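Local coordinates for protein putative acyl-CoA dehydrogenase (Burkholderia xenovorans, PDB 5JSC) that is a putative member of the flavoprotein acyl-CoA dehydrogenase family and binds flavin-adenine dinucleotide in a four-chain assembly, at residues A143-S147 with A254-L258; E279-R283 with L356-M360; K303-M307 with A352-L356. All coordinates share one frame; numbering follows the deposited sequence.

Interaction 1: A143-S147 with A254-L258; sequences AFALS and AMRTL. With FAD (flavin-adenine dinucleotide), chain M.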
loop_
_atom_site.group_PDB
_atom_site.type_symbol
_atom_site.label_atom_id
_atom_site.label_comp_id
_atom_site.label_asym_id
_atom_site.label_seq_id
_atom_site.Cartn_x
_atom_site.Cartn_y
_atom_site.Cartn_z
ATOM N N ALA C 143 -14.780 -29.020 19.465
ATOM C CA ALA C 143 -14.091 -28.871 18.187
ATOM C C ALA C 143 -15.117 -28.759 17.065
ATOM O O ALA C 143 -16.240 -29.255 17.173
ATOM C CB ALA C 143 -13.135 -30.040 17.929
ATOM N N PHE C 144 -14.691 -28.116 15.980
ATOM C CA PHE C 144 -15.528 -27.724 14.844
ATOM C C PHE C 144 -14.863 -28.291 13.597
ATOM O O PHE C 144 -13.804 -27.804 13.192
ATOM C CB PHE C 144 -15.617 -26.198 14.796
ATOM C CG PHE C 144 -16.479 -25.628 13.699
ATOM C CD1 PHE C 144 -17.852 -25.523 13.859
ATOM C CD2 PHE C 144 -15.905 -25.094 12.545
ATOM C CE1 PHE C 144 -18.644 -24.955 12.876
ATOM C CE2 PHE C 144 -16.697 -24.512 11.558
ATOM C CZ PHE C 144 -18.067 -24.446 11.726
ATOM N N ALA C 145 -15.443 -29.334 13.011
ATOM C CA ALA C 145 -14.773 -30.089 11.939
ATOM C C ALA C 145 -15.488 -29.862 10.604
ATOM O O ALA C 145 -16.425 -30.584 10.238
ATOM C CB ALA C 145 -14.690 -31.583 12.285
ATOM N N LEU C 146 -15.003 -28.873 9.857
ATOM C CA LEU C 146 -15.585 -28.445 8.592
ATOM C C LEU C 146 -14.638 -28.654 7.424
ATOM O O LEU C 146 -15.020 -29.274 6.419
ATOM C CB LEU C 146 -15.982 -26.961 8.692
ATOM C CG LEU C 146 -16.685 -26.351 7.476
ATOM C CD1 LEU C 146 -17.987 -27.096 7.205
ATOM C CD2 LEU C 146 -16.937 -24.848 7.686
ATOM N N SER C 147 -13.405 -28.175 7.545
ATOM C CA SER C 147 -12.429 -28.204 6.458
ATOM C C SER C 147 -11.938 -29.620 6.157
ATOM O O SER C 147 -11.852 -30.481 7.039
ATOM C CB SER C 147 -11.231 -27.327 6.823
ATOM O OG SER C 147 -11.647 -25.998 7.070
ATOM N N ALA C 254 -23.367 -24.346 9.659
ATOM C CA ALA C 254 -21.948 -24.005 9.677
ATOM C C ALA C 254 -21.750 -22.517 9.440
ATOM O O ALA C 254 -20.979 -21.858 10.149
ATOM C CB ALA C 254 -21.195 -24.806 8.611
ATOM N N MET C 255 -22.444 -21.965 8.440
ATOM C CA MET C 255 -22.279 -20.549 8.127
ATOM C C MET C 255 -22.737 -19.669 9.280
ATOM O O MET C 255 -22.098 -18.654 9.584
ATOM C CB MET C 255 -23.048 -20.194 6.857
ATOM C CG MET C 255 -22.547 -20.925 5.618
ATOM S SD MET C 255 -20.824 -20.539 5.259
ATOM C CE MET C 255 -20.015 -22.080 5.650
ATOM N N ARG C 256 -23.858 -20.025 9.917
ATOM C CA ARG C 256 -24.354 -19.218 11.028
ATOM C C ARG C 256 -23.413 -19.280 12.223
ATOM O O ARG C 256 -23.274 -18.294 12.957
ATOM C CB ARG C 256 -25.750 -19.680 11.436
ATOM C CG ARG C 256 -26.838 -19.287 10.444
ATOM C CD ARG C 256 -28.168 -19.942 10.805
ATOM N NE ARG C 256 -28.633 -19.534 12.130
ATOM C CZ ARG C 256 -29.380 -20.291 12.932
ATOM N NH1 ARG C 256 -29.746 -21.510 12.553
ATOM N NH2 ARG C 256 -29.756 -19.832 14.116
ATOM N N THR C 257 -22.765 -20.427 12.434
ATOM C CA THR C 257 -21.798 -20.532 13.520
ATOM C C THR C 257 -20.592 -19.641 13.246
ATOM O O THR C 257 -20.125 -18.913 14.132
ATOM C CB THR C 257 -21.378 -21.994 13.699
ATOM O OG1 THR C 257 -22.545 -22.799 13.949
ATOM C CG2 THR C 257 -20.413 -22.143 14.868
ATOM N N LEU C 258 -20.090 -19.671 12.016
ATOM C CA LEU C 258 -18.977 -18.804 11.644
ATOM C C LEU C 258 -19.343 -17.323 11.731
ATOM O O LEU C 258 -18.480 -16.490 12.040
ATOM C CB LEU C 258 -18.506 -19.164 10.234
ATOM C CG LEU C 258 -17.760 -20.495 10.172
ATOM C CD1 LEU C 258 -17.745 -21.015 8.741
ATOM C CD2 LEU C 258 -16.332 -20.323 10.701
HETATM P PA FAD M . -7.959 -23.166 -0.030
HETATM O O1A FAD M . -9.423 -23.356 0.097
HETATM O O2A FAD M . -7.217 -24.076 -1.012
HETATM O O5B FAD M . -7.696 -21.643 -0.398
HETATM C C5B FAD M . -6.354 -21.206 -0.690
HETATM C C4B FAD M . -6.426 -19.707 -0.825
HETATM O O4B FAD M . -7.244 -19.380 -1.963
HETATM C C3B FAD M . -7.123 -18.983 0.319
HETATM O O3B FAD M . -6.291 -18.822 1.472
HETATM C C2B FAD M . -7.517 -17.660 -0.341
HETATM O O2B FAD M . -6.412 -16.756 -0.324
HETATM C C1B FAD M . -7.804 -18.094 -1.789
HETATM N N9A FAD M . -9.215 -18.171 -2.153
HETATM C C8A FAD M . -10.182 -18.948 -1.571
HETATM N N7A FAD M . -11.348 -18.883 -2.164
HETATM C C5A FAD M . -11.137 -17.996 -3.212
HETATM C C6A FAD M . -11.980 -17.512 -4.229
HETATM N N6A FAD M . -13.269 -17.848 -4.350
HETATM N N1A FAD M . -11.454 -16.646 -5.125
HETATM C C2A FAD M . -10.170 -16.286 -4.993
HETATM N N3A FAD M . -9.279 -16.678 -4.075
HETATM C C4A FAD M . -9.828 -17.543 -3.211
HETATM N N1 FAD M . -10.896 -25.702 9.795
HETATM C C2 FAD M . -11.892 -26.333 10.493
HETATM O O2 FAD M . -12.833 -26.909 9.921
HETATM N N3 FAD M . -11.852 -26.346 11.862
HETATM C C4 FAD M . -10.876 -25.766 12.648
HETATM O O4 FAD M . -10.889 -25.914 13.867
HETATM C C4X FAD M . -9.852 -25.081 11.916
HETATM N N5 FAD M . -8.860 -24.563 12.585
HETATM C C5X FAD M . -7.773 -24.082 11.872
HETATM C C6 FAD M . -6.641 -23.672 12.574
HETATM C C7 FAD M . -5.486 -23.280 11.908
HETATM C C7M FAD M . -4.269 -22.888 12.707
HETATM C C8 FAD M . -5.469 -23.273 10.499
HETATM C C8M FAD M . -4.234 -22.859 9.737
HETATM C C9 FAD M . -6.604 -23.663 9.797
HETATM C C9A FAD M . -7.752 -24.074 10.470
HETATM N N10 FAD M . -8.882 -24.571 9.786
HETATM C C10 FAD M . -9.936 -25.110 10.482
HETATM C "C1'" FAD M . -8.852 -24.648 8.319
HETATM C "C2'" FAD M . -9.116 -23.310 7.637
HETATM O "O2'" FAD M . -10.477 -22.915 7.799
HETATM C "C3'" FAD M . -8.795 -23.434 6.148
HETATM O "O3'" FAD M . -7.386 -23.591 6.070
HETATM C "C4'" FAD M . -9.229 -22.228 5.317
HETATM O "O4'" FAD M . -10.654 -22.223 5.208
HETATM C "C5'" FAD M . -8.599 -22.236 3.939
HETATM O "O5'" FAD M . -8.938 -23.487 3.305
HETATM P P FAD M . -7.715 -24.282 2.589
HETATM O O1P FAD M . -6.558 -24.432 3.516
HETATM O O2P FAD M . -8.245 -25.560 2.014
HETATM O O3P FAD M . -7.270 -23.323 1.395
#

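Interaction 2: E279-R283 with L356-M360; sequences EGVAR and LYGGM. With FAD (flavin-adenine dinucleotide), chain T.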
loop_
_atom_site.group_PDB
_atom_site.type_symbol
_atom_site.label_atom_id
_atom_site.label_comp_id
_atom_site.label_asym_id
_atom_site.label_seq_id
_atom_site.Cartn_x
_atom_site.Cartn_y
_atom_site.Cartn_z
ATOM N N GLU C 279 4.643 -3.255 22.938
ATOM C CA GLU C 279 6.067 -3.538 22.775
ATOM C C GLU C 279 6.749 -2.460 21.942
ATOM O O GLU C 279 7.868 -2.029 22.259
ATOM C CB GLU C 279 6.251 -4.907 22.113
ATOM C CG GLU C 279 5.684 -6.066 22.897
ATOM C CD GLU C 279 6.517 -6.447 24.089
ATOM O OE1 GLU C 279 7.743 -6.250 24.050
ATOM O OE2 GLU C 279 5.941 -6.975 25.058
ATOM N N GLY C 280 6.088 -2.025 20.864
ATOM C CA GLY C 280 6.698 -1.069 19.952
ATOM C C GLY C 280 6.886 0.303 20.573
ATOM O O GLY C 280 7.949 0.914 20.436
ATOM N N VAL C 281 5.859 0.816 21.263
ATOM C CA VAL C 281 6.014 2.136 21.860
ATOM C C VAL C 281 7.045 2.095 22.988
ATOM O O VAL C 281 7.842 3.029 23.134
ATOM C CB VAL C 281 4.646 2.703 22.309
ATOM C CG1 VAL C 281 4.101 2.012 23.565
ATOM C CG2 VAL C 281 4.730 4.222 22.502
ATOM N N ALA C 282 7.073 1.013 23.775
ATOM C CA ALA C 282 8.077 0.916 24.829
ATOM C C ALA C 282 9.488 0.888 24.255
ATOM O O ALA C 282 10.401 1.507 24.810
ATOM C CB ALA C 282 7.824 -0.320 25.686
ATOM N N ARG C 283 9.689 0.162 23.151
ATOM C CA ARG C 283 11.017 0.085 22.547
ATOM C C ARG C 283 11.413 1.412 21.914
ATOM O O ARG C 283 12.567 1.839 22.032
ATOM C CB ARG C 283 11.055 -1.042 21.518
ATOM C CG ARG C 283 12.430 -1.267 20.897
ATOM C CD ARG C 283 13.427 -1.786 21.931
ATOM N NE ARG C 283 14.649 -2.238 21.266
ATOM C CZ ARG C 283 15.555 -3.047 21.806
ATOM N NH1 ARG C 283 15.397 -3.504 23.044
ATOM N NH2 ARG C 283 16.617 -3.410 21.093
ATOM N N LEU C 356 10.851 -2.379 14.641
ATOM C CA LEU C 356 11.337 -1.442 15.654
ATOM C C LEU C 356 12.343 -2.101 16.586
ATOM O O LEU C 356 13.255 -1.430 17.094
ATOM C CB LEU C 356 10.159 -0.881 16.463
ATOM C CG LEU C 356 9.237 0.113 15.751
ATOM C CD1 LEU C 356 7.915 0.292 16.506
ATOM C CD2 LEU C 356 9.950 1.463 15.551
ATOM N N TYR C 357 12.209 -3.412 16.807
ATOM C CA TYR C 357 13.117 -4.137 17.685
ATOM C C TYR C 357 14.440 -4.515 17.030
ATOM O O TYR C 357 15.324 -5.019 17.731
ATOM C CB TYR C 357 12.445 -5.402 18.216
ATOM C CG TYR C 357 11.838 -5.171 19.557
ATOM C CD1 TYR C 357 10.539 -4.700 19.677
ATOM C CD2 TYR C 357 12.577 -5.378 20.709
ATOM C CE1 TYR C 357 9.987 -4.459 20.916
ATOM C CE2 TYR C 357 12.029 -5.152 21.947
ATOM C CZ TYR C 357 10.732 -4.692 22.043
ATOM O OH TYR C 357 10.166 -4.451 23.281
ATOM N N GLY C 358 14.605 -4.295 15.723
ATOM C CA GLY C 358 15.858 -4.681 15.092
ATOM C C GLY C 358 16.093 -6.179 15.165
ATOM O O GLY C 358 15.167 -6.989 15.031
ATOM N N GLY C 359 17.356 -6.557 15.395
ATOM C CA GLY C 359 17.695 -7.971 15.444
ATOM C C GLY C 359 16.893 -8.732 16.482
ATOM O O GLY C 359 16.495 -9.883 16.258
ATOM N N MET C 360 16.623 -8.095 17.623
ATOM C CA MET C 360 15.830 -8.734 18.663
ATOM C C MET C 360 14.423 -9.065 18.185
ATOM O O MET C 360 13.778 -9.959 18.745
ATOM C CB MET C 360 15.774 -7.820 19.881
ATOM C CG MET C 360 15.244 -8.467 21.115
ATOM S SD MET C 360 15.582 -7.384 22.502
ATOM C CE MET C 360 17.364 -7.542 22.618
HETATM P PA FAD T . 18.491 -0.806 16.224
HETATM O O1A FAD T . 19.767 -0.143 15.834
HETATM O O2A FAD T . 18.056 -0.611 17.659
HETATM O O5B FAD T . 17.361 -0.321 15.232
HETATM C C5B FAD T . 15.991 -0.693 15.486
HETATM C C4B FAD T . 15.196 -0.208 14.303
HETATM O O4B FAD T . 15.254 1.231 14.261
HETATM C C3B FAD T . 15.744 -0.613 12.941
HETATM O O3B FAD T . 15.412 -1.954 12.585
HETATM C C2B FAD T . 15.101 0.428 12.024
HETATM O O2B FAD T . 13.785 0.023 11.649
HETATM C C1B FAD T . 15.047 1.669 12.931
HETATM N N9A FAD T . 16.036 2.702 12.632
HETATM C C8A FAD T . 17.399 2.573 12.663
HETATM N N7A FAD T . 18.047 3.694 12.456
HETATM C C5A FAD T . 17.037 4.627 12.269
HETATM C C6A FAD T . 17.062 6.012 12.028
HETATM N N6A FAD T . 18.190 6.728 11.912
HETATM N N1A FAD T . 15.877 6.650 11.907
HETATM C C2A FAD T . 14.750 5.939 12.016
HETATM N N3A FAD T . 14.604 4.630 12.241
HETATM C C4A FAD T . 15.793 4.028 12.367
HETATM N N1 FAD T . 25.665 -7.879 12.889
HETATM C C2 FAD T . 27.005 -8.077 12.728
HETATM O O2 FAD T . 27.842 -7.241 13.093
HETATM N N3 FAD T . 27.453 -9.228 12.131
HETATM C C4 FAD T . 26.663 -10.249 11.641
HETATM O O4 FAD T . 27.177 -11.270 11.202
HETATM C C4X FAD T . 25.251 -10.025 11.784
HETATM N N5 FAD T . 24.434 -10.973 11.405
HETATM C C5X FAD T . 23.091 -10.836 11.712
HETATM C C6 FAD T . 22.232 -11.909 11.461
HETATM C C7 FAD T . 20.900 -11.872 11.854
HETATM C C7M FAD T . 20.011 -13.065 11.602
HETATM C C8 FAD T . 20.404 -10.729 12.497
HETATM C C8M FAD T . 18.966 -10.655 12.949
HETATM C C9 FAD T . 21.251 -9.654 12.734
HETATM C C9A FAD T . 22.589 -9.696 12.353
HETATM N N10 FAD T . 23.494 -8.665 12.679
HETATM C C10 FAD T . 24.839 -8.812 12.435
HETATM C "C1'" FAD T . 23.006 -7.475 13.391
HETATM C "C2'" FAD T . 22.239 -6.498 12.506
HETATM O "O2'" FAD T . 23.126 -5.830 11.606
HETATM C "C3'" FAD T . 21.520 -5.471 13.383
HETATM O "O3'" FAD T . 20.477 -6.169 14.055
HETATM C "C4'" FAD T . 20.918 -4.288 12.624
HETATM O "O4'" FAD T . 21.969 -3.447 12.143
HETATM C "C5'" FAD T . 19.953 -3.485 13.472
HETATM O "O5'" FAD T . 20.641 -3.082 14.677
HETATM P P FAD T . 19.833 -3.333 16.051
HETATM O O1P FAD T . 19.372 -4.738 16.176
HETATM O O2P FAD T . 20.719 -2.889 17.182
HETATM O O3P FAD T . 18.571 -2.369 15.938
HETATM O O HOH W 1 15.452 -1.524 18.673
#

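Interaction 3: K303-M307 with A352-L356; sequences KLAQM and AAVQL. With FAD (flavin-adenine dinucleotide), chain T.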
loop_
_atom_site.group_PDB
_atom_site.type_symbol
_atom_site.label_atom_id
_atom_site.label_comp_id
_atom_site.label_asym_id
_atom_site.label_seq_id
_atom_site.Cartn_x
_atom_site.Cartn_y
_atom_site.Cartn_z
ATOM N N LYS C 303 5.352 5.624 12.082
ATOM C CA LYS C 303 5.070 4.193 12.137
ATOM C C LYS C 303 4.209 3.850 13.345
ATOM O O LYS C 303 3.241 3.085 13.223
ATOM C CB LYS C 303 6.370 3.389 12.165
ATOM C CG LYS C 303 6.149 1.894 12.215
ATOM C CD LYS C 303 6.983 1.189 11.152
ATOM C CE LYS C 303 8.339 0.794 11.682
ATOM N NZ LYS C 303 9.321 0.590 10.580
ATOM N N LEU C 304 4.537 4.405 14.514
ATOM C CA LEU C 304 3.702 4.202 15.695
ATOM C C LEU C 304 2.302 4.742 15.453
ATOM O O LEU C 304 1.311 4.120 15.856
ATOM C CB LEU C 304 4.331 4.893 16.909
ATOM C CG LEU C 304 5.638 4.305 17.440
ATOM C CD1 LEU C 304 6.270 5.220 18.491
ATOM C CD2 LEU C 304 5.420 2.899 17.997
ATOM N N ALA C 305 2.202 5.907 14.799
ATOM C CA ALA C 305 0.896 6.499 14.518
ATOM C C ALA C 305 0.044 5.569 13.671
ATOM O O ALA C 305 -1.147 5.382 13.948
ATOM C CB ALA C 305 1.060 7.846 13.817
ATOM N N GLN C 306 0.646 4.967 12.637
ATOM C CA GLN C 306 -0.110 4.076 11.766
ATOM C C GLN C 306 -0.497 2.800 12.494
ATOM O O GLN C 306 -1.598 2.271 12.281
ATOM C CB GLN C 306 0.694 3.751 10.502
ATOM C CG GLN C 306 -0.022 2.733 9.598
ATOM C CD GLN C 306 -1.341 3.244 9.022
ATOM O OE1 GLN C 306 -2.429 2.733 9.347
ATOM N NE2 GLN C 306 -1.253 4.230 8.141
ATOM N N MET C 307 0.383 2.302 13.367
ATOM C CA MET C 307 0.016 1.158 14.198
ATOM C C MET C 307 -1.223 1.480 15.018
ATOM O O MET C 307 -2.183 0.701 15.054
ATOM C CB MET C 307 1.184 0.768 15.106
ATOM C CG MET C 307 2.388 0.223 14.331
ATOM S SD MET C 307 3.913 0.215 15.295
ATOM C CE MET C 307 3.517 -1.062 16.483
ATOM N N ALA C 352 5.526 -4.152 11.969
ATOM C CA ALA C 352 6.182 -2.898 12.320
ATOM C C ALA C 352 6.869 -2.997 13.677
ATOM O O ALA C 352 7.973 -2.471 13.855
ATOM C CB ALA C 352 5.164 -1.756 12.316
ATOM N N ALA C 353 6.236 -3.671 14.646
ATOM C CA ALA C 353 6.862 -3.837 15.956
ATOM C C ALA C 353 8.133 -4.683 15.873
ATOM O O ALA C 353 9.125 -4.392 16.557
ATOM C CB ALA C 353 5.862 -4.445 16.951
ATOM N N VAL C 354 8.117 -5.747 15.063
ATOM C CA VAL C 354 9.340 -6.510 14.811
ATOM C C VAL C 354 10.443 -5.586 14.307
ATOM O O VAL C 354 11.581 -5.614 14.794
ATOM C CB VAL C 354 9.070 -7.647 13.809
ATOM C CG1 VAL C 354 10.390 -8.258 13.338
ATOM C CG2 VAL C 354 8.192 -8.708 14.445
ATOM N N GLN C 355 10.112 -4.743 13.328
ATOM C CA GLN C 355 11.115 -3.871 12.723
ATOM C C GLN C 355 11.696 -2.901 13.745
ATOM O O GLN C 355 12.910 -2.631 13.743
ATOM C CB GLN C 355 10.498 -3.119 11.543
ATOM C CG GLN C 355 11.509 -2.502 10.602
ATOM C CD GLN C 355 12.273 -3.528 9.777
ATOM O OE1 GLN C 355 11.972 -4.725 9.797
ATOM N NE2 GLN C 355 13.261 -3.055 9.021
ATOM N N LEU C 356 10.851 -2.379 14.641
ATOM C CA LEU C 356 11.337 -1.442 15.654
ATOM C C LEU C 356 12.343 -2.101 16.586
ATOM O O LEU C 356 13.255 -1.430 17.094
ATOM C CB LEU C 356 10.159 -0.881 16.463
ATOM C CG LEU C 356 9.237 0.113 15.751
ATOM C CD1 LEU C 356 7.915 0.292 16.506
ATOM C CD2 LEU C 356 9.950 1.463 15.551
HETATM P PA FAD T . 18.491 -0.806 16.224
HETATM O O1A FAD T . 19.767 -0.143 15.834
HETATM O O2A FAD T . 18.056 -0.611 17.659
HETATM O O5B FAD T . 17.361 -0.321 15.232
HETATM C C5B FAD T . 15.991 -0.693 15.486
HETATM C C4B FAD T . 15.196 -0.208 14.303
HETATM O O4B FAD T . 15.254 1.231 14.261
HETATM C C3B FAD T . 15.744 -0.613 12.941
HETATM O O3B FAD T . 15.412 -1.954 12.585
HETATM C C2B FAD T . 15.101 0.428 12.024
HETATM O O2B FAD T . 13.785 0.023 11.649
HETATM C C1B FAD T . 15.047 1.669 12.931
HETATM N N9A FAD T . 16.036 2.702 12.632
HETATM C C8A FAD T . 17.399 2.573 12.663
HETATM N N7A FAD T . 18.047 3.694 12.456
HETATM C C5A FAD T . 17.037 4.627 12.269
HETATM C C6A FAD T . 17.062 6.012 12.028
HETATM N N6A FAD T . 18.190 6.728 11.912
HETATM N N1A FAD T . 15.877 6.650 11.907
HETATM C C2A FAD T . 14.750 5.939 12.016
HETATM N N3A FAD T . 14.604 4.630 12.241
HETATM C C4A FAD T . 15.793 4.028 12.367
HETATM N N1 FAD T . 25.665 -7.879 12.889
HETATM C C2 FAD T . 27.005 -8.077 12.728
HETATM O O2 FAD T . 27.842 -7.241 13.093
HETATM N N3 FAD T . 27.453 -9.228 12.131
HETATM C C4 FAD T . 26.663 -10.249 11.641
HETATM O O4 FAD T . 27.177 -11.270 11.202
HETATM C C4X FAD T . 25.251 -10.025 11.784
HETATM N N5 FAD T . 24.434 -10.973 11.405
HETATM C C5X FAD T . 23.091 -10.836 11.712
HETATM C C6 FAD T . 22.232 -11.909 11.461
HETATM C C7 FAD T . 20.900 -11.872 11.854
HETATM C C7M FAD T . 20.011 -13.065 11.602
HETATM C C8 FAD T . 20.404 -10.729 12.497
HETATM C C8M FAD T . 18.966 -10.655 12.949
HETATM C C9 FAD T . 21.251 -9.654 12.734
HETATM C C9A FAD T . 22.589 -9.696 12.353
HETATM N N10 FAD T . 23.494 -8.665 12.679
HETATM C C10 FAD T . 24.839 -8.812 12.435
HETATM C "C1'" FAD T . 23.006 -7.475 13.391
HETATM C "C2'" FAD T . 22.239 -6.498 12.506
HETATM O "O2'" FAD T . 23.126 -5.830 11.606
HETATM C "C3'" FAD T . 21.520 -5.471 13.383
HETATM O "O3'" FAD T . 20.477 -6.169 14.055
HETATM C "C4'" FAD T . 20.918 -4.288 12.624
HETATM O "O4'" FAD T . 21.969 -3.447 12.143
HETATM C "C5'" FAD T . 19.953 -3.485 13.472
HETATM O "O5'" FAD T . 20.641 -3.082 14.677
HETATM P P FAD T . 19.833 -3.333 16.051
HETATM O O1P FAD T . 19.372 -4.738 16.176
HETATM O O2P FAD T . 20.719 -2.889 17.182
HETATM O O3P FAD T . 18.571 -2.369 15.938
#

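Interaction 1: A143-S147 with A254-L258
The flavin pocket of the bound FAD has its pyrimidine rim lined by 143-147, and the side chains of Phe144 and Leu146 turn from that rim onto helix 254-258. Phe144 reaches the helix with CG anti to its backbone N (chi1 -178°), which brings ring atom CE1 within 3.9 Å of Thr257 CG2. That methyl and Leu258 CG meet the ring obliquely, the latter 4.3 Å from Phe144 CZ, whereas Ala254 O lies at the ring edge, near its plane. Leu146 divides its two methyls: CD1 rests 4.2 Å from Ala254 CB, and CD2 lies 4.1 Å from Leu258 CD1. All five touching residues are buried, and across the two segments the contact is apolar; Thr257 OG1 bonds instead to Leu253 O. In the three-domain acyl-CoA dehydrogenase fold this is a junction between the beta-rich middle domain and a long helix of the C-terminal domain, with Phe190 of strand 186-192 packing against Phe144, Leu146 and Ala254. The polar work is done on the flavin side. FAD N3 donates to Phe144 O at 2.8 Å, nearly straight at 174°. Flavin O2 is gripped by two amides: Ser147 N at 2.8 Å, also nearly straight, and Leu146 N, more bent at 148°. Ser147 OG donates to FAD N1 at 2.8 Å.

Interaction 2: E279-R283 with L356-M360
Helix 279-283 lies against the end of another helix and the turn that follows it, with Gly280 CA 6.3 Å from Leu356 CA and Arg283 CA 6.8 Å from Tyr357 CA. At the nearer approach Leu356 CD1 rests 3.9 Å from Gly280 CA, packed directly on the helix backbone. Beyond Leu356 the chain leaves helical geometry at Gly358, whose phi is positive. The main side-chain event is Arg283 laid over one face of the Tyr357 ring. Its CG stands 3.8 Å from the ring centroid and only 4° off the normal, a CH-pi contact. With CG anti to the backbone N and a bend at chi2 (67°), the chain then runs on across the ring, so that the guanidinium, tilted 26° to it, has Tyr357 CD2 over one of its faces. Met360 SD approaches Arg283 NH1 obliquely to the guanidinium. At the far end of the tyrosine, OH makes a weak hydrogen bond to Glu279 O and lies 3.1 Å from Glu279 OE1. This helix end and glycine turn form part of the FAD pocket of the acyl-CoA dehydrogenase C-terminal domain. Gly359 N donates to phosphate oxygen O1P of FAD at 2.8 Å, while Gly358 CA lies 3.7 Å from FAD O3P. A water in the guanidinium plane links protein to cofactor: it accepts from Arg283 NE at 2.8 Å and donates to both Leu356 O and FAD O2A. The arginine thus lies over the tyrosine face through its aliphatic chain, with the water at its guanidinium edge, and its positive charge would be expected to favour the nearby pyrophosphate. Trp177 of the second subunit packs on Met360.

Interaction 3: K303-M307 with A352-L356
Gln355 O accepts a 2.8 Å hydrogen bond from the ribose hydroxyl O3B of FAD, while the residue's CB and CG meet the end of Lys303. In the conformer described, one of two for this lysine, Lys303 NZ lies 3.8 Å from Gln355 CG, the two side chains crossing at about a right angle. Gln355 then bends at chi2 (70°), and its amide leads away to the second subunit, bonding through OE1 to Arg376 and through NE2 to Glu386 and Arg379 O of that chain. The same lysine conformer has a long, weak ion pair there, with Glu386. The aliphatic part of Lys303 packs across Ala352, CD coming within 3.7 Å of Ala352 CB. The same methyl receives Met307 SD at 3.8 Å from the next turn, so it touches both lysine chain and thioether, which approach from directions about at right angles. A bend at chi3 (69°) brings Met307 CE to 4.1 Å from Ala353 CB. Leu356 CD1 completes the apolar patch, 3.9 Å from Leu304 CD2 and also near Met307 SD. The short helical segments run nearly antiparallel, their N-to-C directions 153° apart, and their axes approach to 11.0 Å, a separation bridged by lysine, leucine and methionine side chains. Such antiparallel packing is characteristic of the mainly helical C-terminal domain of acyl-CoA dehydrogenases, here beside the FAD ribose at a subunit interface.

How the interactions relate
Interactions 2 and 3, centres 8 Å apart, share Leu356, and Leu304 CD2 of interaction 3 packs on the backbone of 279-283. Interaction 1 lies about 37 Å from interaction 2 between centres, although both use helix 250-286, and serves a different FAD. There the flavin meets backbone of strand 144-145 and the turn after it, whereas interactions 2 and 3 meet the other cofactor's pyrophosphate and ribose. Interaction 1 is buried and apolar between its segments; interaction 3, also largely buried, has partly exposed Lys303 and Ala352 among its main partners; interaction 2 is partly buried and mixes an arginine-tyrosine CH-pi contact with water. Each FAD is bonded by both kinds of site, from two subunits.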